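Type 3 secretion system chaperone YscE (Yersinia pestis, PDB 2P58) acts with YscG as a cytoplasmic chaperone of the type III secretion needle protein YscF, preventing its premature polymerization and supporting its stable expression and secretion. Local coordinates at residues M22-L27 with K48-A53; S15-L20 with I56-A61. All blocks are in the same frame, centred on the assembly; numbering follows the deposited sequence.

Contact 1: residues M22-L27 with K48-A53; sequences MALTKL and KALESA
Leu50 reaches across to the backbone of the facing helix, its CD1 methyl coming within 3.8 Å of the CA of Leu24. The apolar contacts of 22-27 with 48-53 all converge on this leucine. Its CG lies opposite the carbonyl carbon (chi1 -74°), which turns CD1 toward the Leu24 backbone and CD2 toward Ala23. Ala23 meets both branches at once, its CB 4.1 Å from CD1 and equally far from CD2 of Leu50. One turn further on, Leu27 brings CD2 to 4.0 Å from CD1 of the same residue, the two side chains running at a slant to each other. Leu24 passes closer to the stem, with its CD1 4.2 Å from the CB of Leu50.

This is the middle of an antiparallel helical hairpin: the segment axes approach to 9.7 Å at 151°, and the small Ala23 sits where Leu50 comes close to the opposite backbone.

Beside the leucine, the packing is mixed. The CD2 methyl of Leu24 rests 3.9 Å from the aliphatic CG of Glu51, the two side chains crossing nearly at right angles, while a weak hydrogen bond links Glu51 OE2 with Ser47 OG.

No hydrogen bond joins the two segments. Within 48-53, the backbone O of Lys48 takes both the N and the OG of Ser52, from opposite faces of its carbonyl plane; a chain of another protein packs against Ser52.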
HETATM    1  N   MSE A  22       1.847 -18.302  13.379  1.00 16.94           N
HETATM    2  CA  MSE A  22       1.003 -18.642  14.511  1.00 17.39           C
HETATM    3  C   MSE A  22      -0.450 -18.280  14.187  1.00 17.90           C
HETATM    4  O   MSE A  22      -1.386 -19.019  14.529  1.00 16.03           O
HETATM    5  CB  MSE A  22       1.462 -17.912  15.784  1.00 18.99           C
HETATM    6  CG  MSE A  22       2.820 -18.412  16.262  1.00 23.45           C
HETATM    7 SE   MSE A  22       3.435 -17.743  17.858  1.00 26.08          SE
HETATM    8  CE  MSE A  22       3.399 -16.043  17.573  1.00 29.66           C
ATOM      9  N   ALA A  23      -0.646 -17.132  13.542  1.00 16.99           N
ATOM     10  CA  ALA A  23      -2.003 -16.736  13.210  1.00 15.59           C
ATOM     11  C   ALA A  23      -2.622 -17.736  12.222  1.00 15.47           C
ATOM     12  O   ALA A  23      -3.817 -18.026  12.326  1.00 15.17           O
ATOM     13  CB  ALA A  23      -2.018 -15.346  12.620  1.00 16.15           C
ATOM     14  N   LEU A  24      -1.823 -18.239  11.280  1.00 13.51           N
ATOM     15  CA  LEU A  24      -2.339 -19.185  10.293  1.00 15.49           C
ATOM     16  C   LEU A  24      -2.691 -20.509  10.957  1.00 15.66           C
ATOM     17  O   LEU A  24      -3.737 -21.086  10.699  1.00 14.55           O
ATOM     18  CB  LEU A  24      -1.337 -19.411   9.156  1.00 14.60           C
ATOM     19  CG  LEU A  24      -1.750 -20.372   8.034  1.00 16.43           C
ATOM     20  CD1 LEU A  24      -3.109 -19.915   7.405  1.00 15.66           C
ATOM     21  CD2 LEU A  24      -0.666 -20.386   6.927  1.00 18.52           C
ATOM     22  N   THR A  25      -1.826 -20.985  11.843  1.00 15.75           N
ATOM     23  CA  THR A  25      -2.119 -22.263  12.511  1.00 17.09           C
ATOM     24  C   THR A  25      -3.374 -22.154  13.369  1.00 18.34           C
ATOM     25  O   THR A  25      -4.219 -23.070  13.373  1.00 16.61           O
ATOM     26  CB  THR A  25      -0.890 -22.698  13.354  1.00 18.10           C
ATOM     27  OG1 THR A  25       0.206 -22.866  12.449  1.00 19.88           O
ATOM     28  CG2 THR A  25      -1.159 -24.023  14.089  1.00 19.37           C
ATOM     29  N   LYS A  26      -3.531 -21.027  14.069  1.00 16.22           N
ATOM     30  CA  LYS A  26      -4.702 -20.821  14.909  1.00 17.27           C
ATOM     31  C   LYS A  26      -5.987 -20.772  14.048  1.00 17.92           C
ATOM     32  O   LYS A  26      -7.007 -21.367  14.394  1.00 16.37           O
ATOM     33  CB  LYS A  26      -4.577 -19.532  15.737  1.00 20.06           C
ATOM     34  CG  LYS A  26      -5.845 -19.183  16.526  1.00 25.35           C
ATOM     35  CD  LYS A  26      -5.710 -17.882  17.290  1.00 33.07           C
ATOM     36  CE  LYS A  26      -7.071 -17.396  17.808  1.00 35.72           C
ATOM     37  NZ  LYS A  26      -8.045 -17.220  16.670  1.00 41.09           N
ATOM     38  N   LEU A  27      -5.923 -20.064  12.924  1.00 15.72           N
ATOM     39  CA  LEU A  27      -7.058 -19.977  12.004  1.00 15.63           C
ATOM     40  C   LEU A  27      -7.410 -21.376  11.477  1.00 16.17           C
ATOM     41  O   LEU A  27      -8.586 -21.746  11.410  1.00 16.27           O
ATOM     42  CB  LEU A  27      -6.690 -19.049  10.831  1.00 16.40           C
ATOM     43  CG  LEU A  27      -7.723 -18.933   9.716  1.00 17.84           C
ATOM     44  CD1 LEU A  27      -9.055 -18.445  10.286  1.00 18.40           C
ATOM     45  CD2 LEU A  27      -7.183 -17.950   8.657  1.00 17.82           C
ATOM     46  N   LYS A  48      -6.013 -17.103   3.034  1.00 14.91           N
ATOM     47  CA  LYS A  48      -5.275 -16.780   1.827  1.00 16.84           C
ATOM     48  C   LYS A  48      -4.387 -15.541   2.023  1.00 16.78           C
ATOM     49  O   LYS A  48      -3.264 -15.469   1.490  1.00 13.82           O
ATOM     50  CB  LYS A  48      -6.230 -16.558   0.659  1.00 19.81           C
ATOM     51  CG  LYS A  48      -5.502 -16.637  -0.681  1.00 26.15           C
ATOM     52  CD  LYS A  48      -4.856 -18.033  -0.829  1.00 30.67           C
ATOM     53  CE  LYS A  48      -3.942 -18.118  -2.047  1.00 35.05           C
ATOM     54  NZ  LYS A  48      -4.669 -17.694  -3.265  1.00 35.86           N
ATOM     55  N   ALA A  49      -4.878 -14.567   2.780  1.00 14.07           N
ATOM     56  CA  ALA A  49      -4.089 -13.357   3.035  1.00 14.07           C
ATOM     57  C   ALA A  49      -2.825 -13.712   3.836  1.00 12.50           C
ATOM     58  O   ALA A  49      -1.712 -13.232   3.565  1.00 12.17           O
ATOM     59  CB  ALA A  49      -4.923 -12.353   3.791  1.00 11.86           C
ATOM     60  N   LEU A  50      -2.996 -14.578   4.824  1.00 11.66           N
ATOM     61  CA  LEU A  50      -1.845 -14.961   5.642  1.00 13.26           C
ATOM     62  C   LEU A  50      -0.842 -15.754   4.829  1.00 13.45           C
ATOM     63  O   LEU A  50       0.359 -15.508   4.935  1.00 12.42           O
ATOM     64  CB  LEU A  50      -2.309 -15.787   6.850  1.00 14.74           C
ATOM     65  CG  LEU A  50      -3.009 -14.970   7.938  1.00 15.52           C
ATOM     66  CD1 LEU A  50      -3.724 -15.910   8.898  1.00 14.75           C
ATOM     67  CD2 LEU A  50      -1.988 -14.091   8.676  1.00 15.27           C
ATOM     68  N   GLU A  51      -1.322 -16.716   4.029  1.00 14.77           N
ATOM     69  CA  GLU A  51      -0.434 -17.531   3.214  1.00 15.72           C
ATOM     70  C   GLU A  51       0.331 -16.619   2.270  1.00 13.76           C
ATOM     71  O   GLU A  51       1.520 -16.798   2.040  1.00 13.07           O
ATOM     72  CB  GLU A  51      -1.243 -18.568   2.405  1.00 17.89           C
ATOM     73  CG  GLU A  51      -1.839 -19.668   3.298  1.00 25.65           C
ATOM     74  CD  GLU A  51      -2.917 -20.498   2.594  1.00 34.33           C
ATOM     75  OE1 GLU A  51      -3.187 -20.244   1.391  1.00 35.44           O
ATOM     76  OE2 GLU A  51      -3.499 -21.399   3.256  1.00 38.68           O
ATOM     77  N   SER A  52      -0.378 -15.643   1.717  1.00 13.46           N
ATOM     78  CA  SER A  52       0.233 -14.698   0.772  1.00 13.40           C
ATOM     79  C   SER A  52       1.313 -13.851   1.417  1.00 10.88           C
ATOM     80  O   SER A  52       2.333 -13.550   0.810  1.00 14.07           O
ATOM     81  CB  SER A  52      -0.861 -13.792   0.199  1.00 12.77           C
ATOM     82  OG  SER A  52      -1.729 -14.558  -0.639  1.00 16.62           O
ATOM     83  N   ALA A  53       1.043 -13.392   2.628  1.00 11.51           N
ATOM     84  CA  ALA A  53       2.005 -12.585   3.345  1.00 11.84           C
ATOM     85  C   ALA A  53       3.256 -13.400   3.678  1.00 11.68           C
ATOM     86  O   ALA A  53       4.380 -12.939   3.522  1.00 11.57           O
ATOM     87  CB  ALA A  53       1.359 -12.038   4.646  1.00 12.04           C
TER

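Contact 2: residues S15-L20 with I56-A61; sequences SITMQL and IIHYVA
Ile57 meets Ile16 methyl to methyl, CD1 to CD1 at 3.8 Å, near the open end of the helical hairpin made by helices 10-30 and 37-60. The hairpin is antiparallel here, with segment axes at 152° and no nearer than 11.2 Å, so the side chains have to span the interface, and Ile57 does most of this work on its side.

Orientation explains how one isoleucine serves three neighbours. The two branches of Ile57 diverge from CB: CG1 stands opposite the carbonyl carbon, and a bend at the next bond (chi2 -61°) brings CD1 to Ile16, while CG2 is turned to Thr17. Ile16 answers with CG1 held between its own backbone N and carbonyl carbon (chi1 67°) and the chain extended beyond, so that CD1 projects across the gap. The two isoleucines therefore meet at an oblique angle through their ends. Leu20 makes a looser approach, its CD1 lying 4.4 Å from CG1 of Ile57.

The side chains of Thr17 and Ile57 lie alongside one another, pointing opposite ways. The hydroxyl has its polar partner within its own helix, the backbone O of Val13; with that bond made, the oxygen can probably tolerate an apolar neighbour: OG1 is 3.6 Å from CG2 of Ile57. A chain of another protein also packs on Ile57, and another such chain on Ile16.

At the more exposed margin the imidazole of His58 extends toward helix 10-30, and the CG2 methyl of Thr17 lies at the ring's edge, near its plane, 4.5 Å from NE2.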
ATOM      1  N   SER A  15      10.616 -12.552  13.864  1.00 27.77           N
ATOM      2  CA  SER A  15       9.450 -12.261  14.678  1.00 27.62           C
ATOM      3  C   SER A  15       8.161 -12.141  13.846  1.00 26.76           C
ATOM      4  O   SER A  15       7.133 -12.748  14.185  1.00 23.47           O
ATOM      5  CB  SER A  15       9.662 -10.966  15.463  1.00 30.37           C
ATOM      6  OG  SER A  15       8.526 -10.693  16.271  1.00 33.74           O
ATOM      7  N   ILE A  16       8.184 -11.358  12.773  1.00 24.53           N
ATOM      8  CA  ILE A  16       6.935 -11.256  12.009  1.00 25.95           C
ATOM      9  C   ILE A  16       6.576 -12.551  11.307  1.00 24.58           C
ATOM     10  O   ILE A  16       5.402 -12.813  11.107  1.00 23.70           O
ATOM     11  CB  ILE A  16       6.923 -10.094  10.985  1.00 28.09           C
ATOM     12  CG1 ILE A  16       7.915 -10.346   9.866  1.00 30.35           C
ATOM     13  CG2 ILE A  16       7.185  -8.781  11.703  1.00 26.50           C
ATOM     14  CD1 ILE A  16       7.884  -9.219   8.811  1.00 33.63           C
ATOM     15  N   THR A  17       7.559 -13.371  10.951  1.00 22.57           N
ATOM     16  CA  THR A  17       7.240 -14.636  10.303  1.00 25.21           C
ATOM     17  C   THR A  17       6.553 -15.548  11.341  1.00 25.16           C
ATOM     18  O   THR A  17       5.598 -16.267  11.040  1.00 24.90           O
ATOM     19  CB  THR A  17       8.511 -15.302   9.767  1.00 26.70           C
ATOM     20  OG1 THR A  17       9.079 -14.462   8.752  1.00 29.52           O
ATOM     21  CG2 THR A  17       8.203 -16.652   9.181  1.00 29.25           C
HETATM   22  N   MSE A  18       7.012 -15.487  12.583  1.00 24.39           N
HETATM   23  CA  MSE A  18       6.388 -16.307  13.612  1.00 25.23           C
HETATM   24  C   MSE A  18       4.977 -15.825  13.891  1.00 22.03           C
HETATM   25  O   MSE A  18       4.089 -16.638  14.150  1.00 19.64           O
HETATM   26  CB  MSE A  18       7.221 -16.292  14.897  1.00 27.24           C
HETATM   27  CG  MSE A  18       8.501 -17.074  14.761  1.00 32.39           C
HETATM   28 SE   MSE A  18       9.414 -17.174  16.339  1.00 38.96          SE
HETATM   29  CE  MSE A  18       8.030 -17.230  17.519  1.00 30.94           C
ATOM     30  N   GLN A  19       4.767 -14.506  13.838  1.00 20.44           N
ATOM     31  CA  GLN A  19       3.439 -13.950  14.093  1.00 20.26           C
ATOM     32  C   GLN A  19       2.455 -14.428  13.029  1.00 19.04           C
ATOM     33  O   GLN A  19       1.332 -14.828  13.340  1.00 20.35           O
ATOM     34  CB  GLN A  19       3.474 -12.399  14.124  1.00 21.12           C
ATOM     35  CG  GLN A  19       2.119 -11.752  14.345  1.00 22.62           C
ATOM     36  CD  GLN A  19       2.194 -10.232  14.468  1.00 23.70           C
ATOM     37  OE1 GLN A  19       3.259  -9.648  14.337  1.00 25.68           O
ATOM     38  NE2 GLN A  19       1.055  -9.594  14.719  1.00 23.42           N
ATOM     39  N   LEU A  20       2.869 -14.393  11.766  1.00 17.60           N
ATOM     40  CA  LEU A  20       1.974 -14.819  10.695  1.00 18.18           C
ATOM     41  C   LEU A  20       1.715 -16.321  10.760  1.00 18.77           C
ATOM     42  O   LEU A  20       0.595 -16.780  10.564  1.00 16.38           O
ATOM     43  CB  LEU A  20       2.582 -14.481   9.335  1.00 18.51           C
ATOM     44  CG  LEU A  20       2.882 -12.999   9.071  1.00 18.89           C
ATOM     45  CD1 LEU A  20       3.809 -12.911   7.868  1.00 19.25           C
ATOM     46  CD2 LEU A  20       1.558 -12.233   8.839  1.00 19.61           C
ATOM     47  N   ILE A  56       5.306 -13.698   0.487  1.00 12.81           N
ATOM     48  CA  ILE A  56       6.064 -12.484   0.145  1.00 12.66           C
ATOM     49  C   ILE A  56       7.280 -12.340   1.039  1.00 13.76           C
ATOM     50  O   ILE A  56       8.389 -12.038   0.559  1.00 13.47           O
ATOM     51  CB  ILE A  56       5.194 -11.216   0.290  1.00 11.59           C
ATOM     52  CG1 ILE A  56       4.178 -11.185  -0.834  1.00 11.70           C
ATOM     53  CG2 ILE A  56       6.084  -9.924   0.217  1.00 13.26           C
ATOM     54  CD1 ILE A  56       3.047 -10.193  -0.579  1.00 13.86           C
ATOM     55  N   ILE A  57       7.103 -12.572   2.332  1.00 14.20           N
ATOM     56  CA  ILE A  57       8.251 -12.435   3.244  1.00 15.82           C
ATOM     57  C   ILE A  57       9.322 -13.459   2.876  1.00 15.40           C
ATOM     58  O   ILE A  57      10.510 -13.139   2.881  1.00 18.19           O
ATOM     59  CB  ILE A  57       7.826 -12.613   4.715  1.00 17.17           C
ATOM     60  CG1 ILE A  57       6.986 -11.405   5.165  1.00 17.90           C
ATOM     61  CG2 ILE A  57       9.079 -12.763   5.612  1.00 21.19           C
ATOM     62  CD1 ILE A  57       7.729 -10.053   5.090  1.00 24.45           C
ATOM     63  N   HIS A  58       8.925 -14.688   2.550  1.00 16.04           N
ATOM     64  CA  HIS A  58       9.931 -15.693   2.158  1.00 18.09           C
ATOM     65  C   HIS A  58      10.685 -15.257   0.904  1.00 18.31           C
ATOM     66  O   HIS A  58      11.916 -15.305   0.828  1.00 17.55           O
ATOM     67  CB  HIS A  58       9.268 -17.044   1.854  1.00 20.15           C
ATOM     68  CG  HIS A  58       8.823 -17.783   3.075  1.00 25.45           C
ATOM     69  ND1 HIS A  58       8.241 -19.035   3.015  1.00 28.18           N
ATOM     70  CD2 HIS A  58       8.904 -17.464   4.390  1.00 25.09           C
ATOM     71  CE1 HIS A  58       7.990 -19.456   4.246  1.00 27.67           C
ATOM     72  NE2 HIS A  58       8.381 -18.521   5.095  1.00 26.90           N
ATOM     73  N   TYR A  59       9.933 -14.857  -0.102  1.00 16.67           N
ATOM     74  CA  TYR A  59      10.535 -14.446  -1.365  1.00 17.01           C
ATOM     75  C   TYR A  59      11.407 -13.215  -1.280  1.00 18.64           C
ATOM     76  O   TYR A  59      12.429 -13.116  -1.982  1.00 18.13           O
ATOM     77  CB  TYR A  59       9.462 -14.150  -2.426  1.00 16.25           C
ATOM     78  CG  TYR A  59       8.429 -15.223  -2.709  1.00 17.69           C
ATOM     79  CD1 TYR A  59       8.716 -16.581  -2.552  1.00 17.66           C
ATOM     80  CD2 TYR A  59       7.137 -14.861  -3.098  1.00 17.81           C
ATOM     81  CE1 TYR A  59       7.736 -17.547  -2.770  1.00 20.46           C
ATOM     82  CE2 TYR A  59       6.156 -15.805  -3.315  1.00 19.95           C
ATOM     83  CZ  TYR A  59       6.456 -17.150  -3.151  1.00 20.94           C
ATOM     84  OH  TYR A  59       5.448 -18.063  -3.377  1.00 21.05           O
ATOM     85  N   VAL A  60      11.024 -12.272  -0.431  1.00 18.42           N
ATOM     86  CA  VAL A  60      11.775 -11.041  -0.389  1.00 20.89           C
ATOM     87  C   VAL A  60      12.830 -10.950   0.660  1.00 22.99           C
ATOM     88  O   VAL A  60      13.925 -10.469   0.387  1.00 25.97           O
ATOM     89  CB  VAL A  60      10.827  -9.816  -0.250  1.00 20.65           C
ATOM     90  CG1 VAL A  60      11.627  -8.535  -0.169  1.00 23.62           C
ATOM     91  CG2 VAL A  60       9.874  -9.766  -1.435  1.00 18.21           C
ATOM     92  N   ALA A  61      12.530 -11.415   1.859  1.00 25.77           N
ATOM     93  CA  ALA A  61      13.493 -11.312   2.933  1.00 29.14           C
ATOM     94  C   ALA A  61      14.116 -12.660   3.186  1.00 31.52           C
ATOM     95  O   ALA A  61      15.177 -12.758   3.794  1.00 33.79           O
ATOM     96  CB  ALA A  61      12.813 -10.802   4.190  1.00 28.98           C
TER

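In the fold
Contacts 1 and 2 are two stations along one interface between the same antiparallel helices, with 22-27/48-53 nested inside the loop closed by 15-20/56-61. Their centres lie about 11 Å apart. Contact 1 sits about 1 Å from the centre of the chain and contact 2 about 10 Å from it, toward the chain ends. Leu20 bridges them: its CD2 lies 4.0 Å from CD2 of Leu50 and its CD1 4.1 Å from CB of Ala53, making the apolar seam continuous. A chain of another protein packs on contact 1, and two such chains on contact 2, so the hairpin combines an internal seam with surfaces for its partners in the assembly.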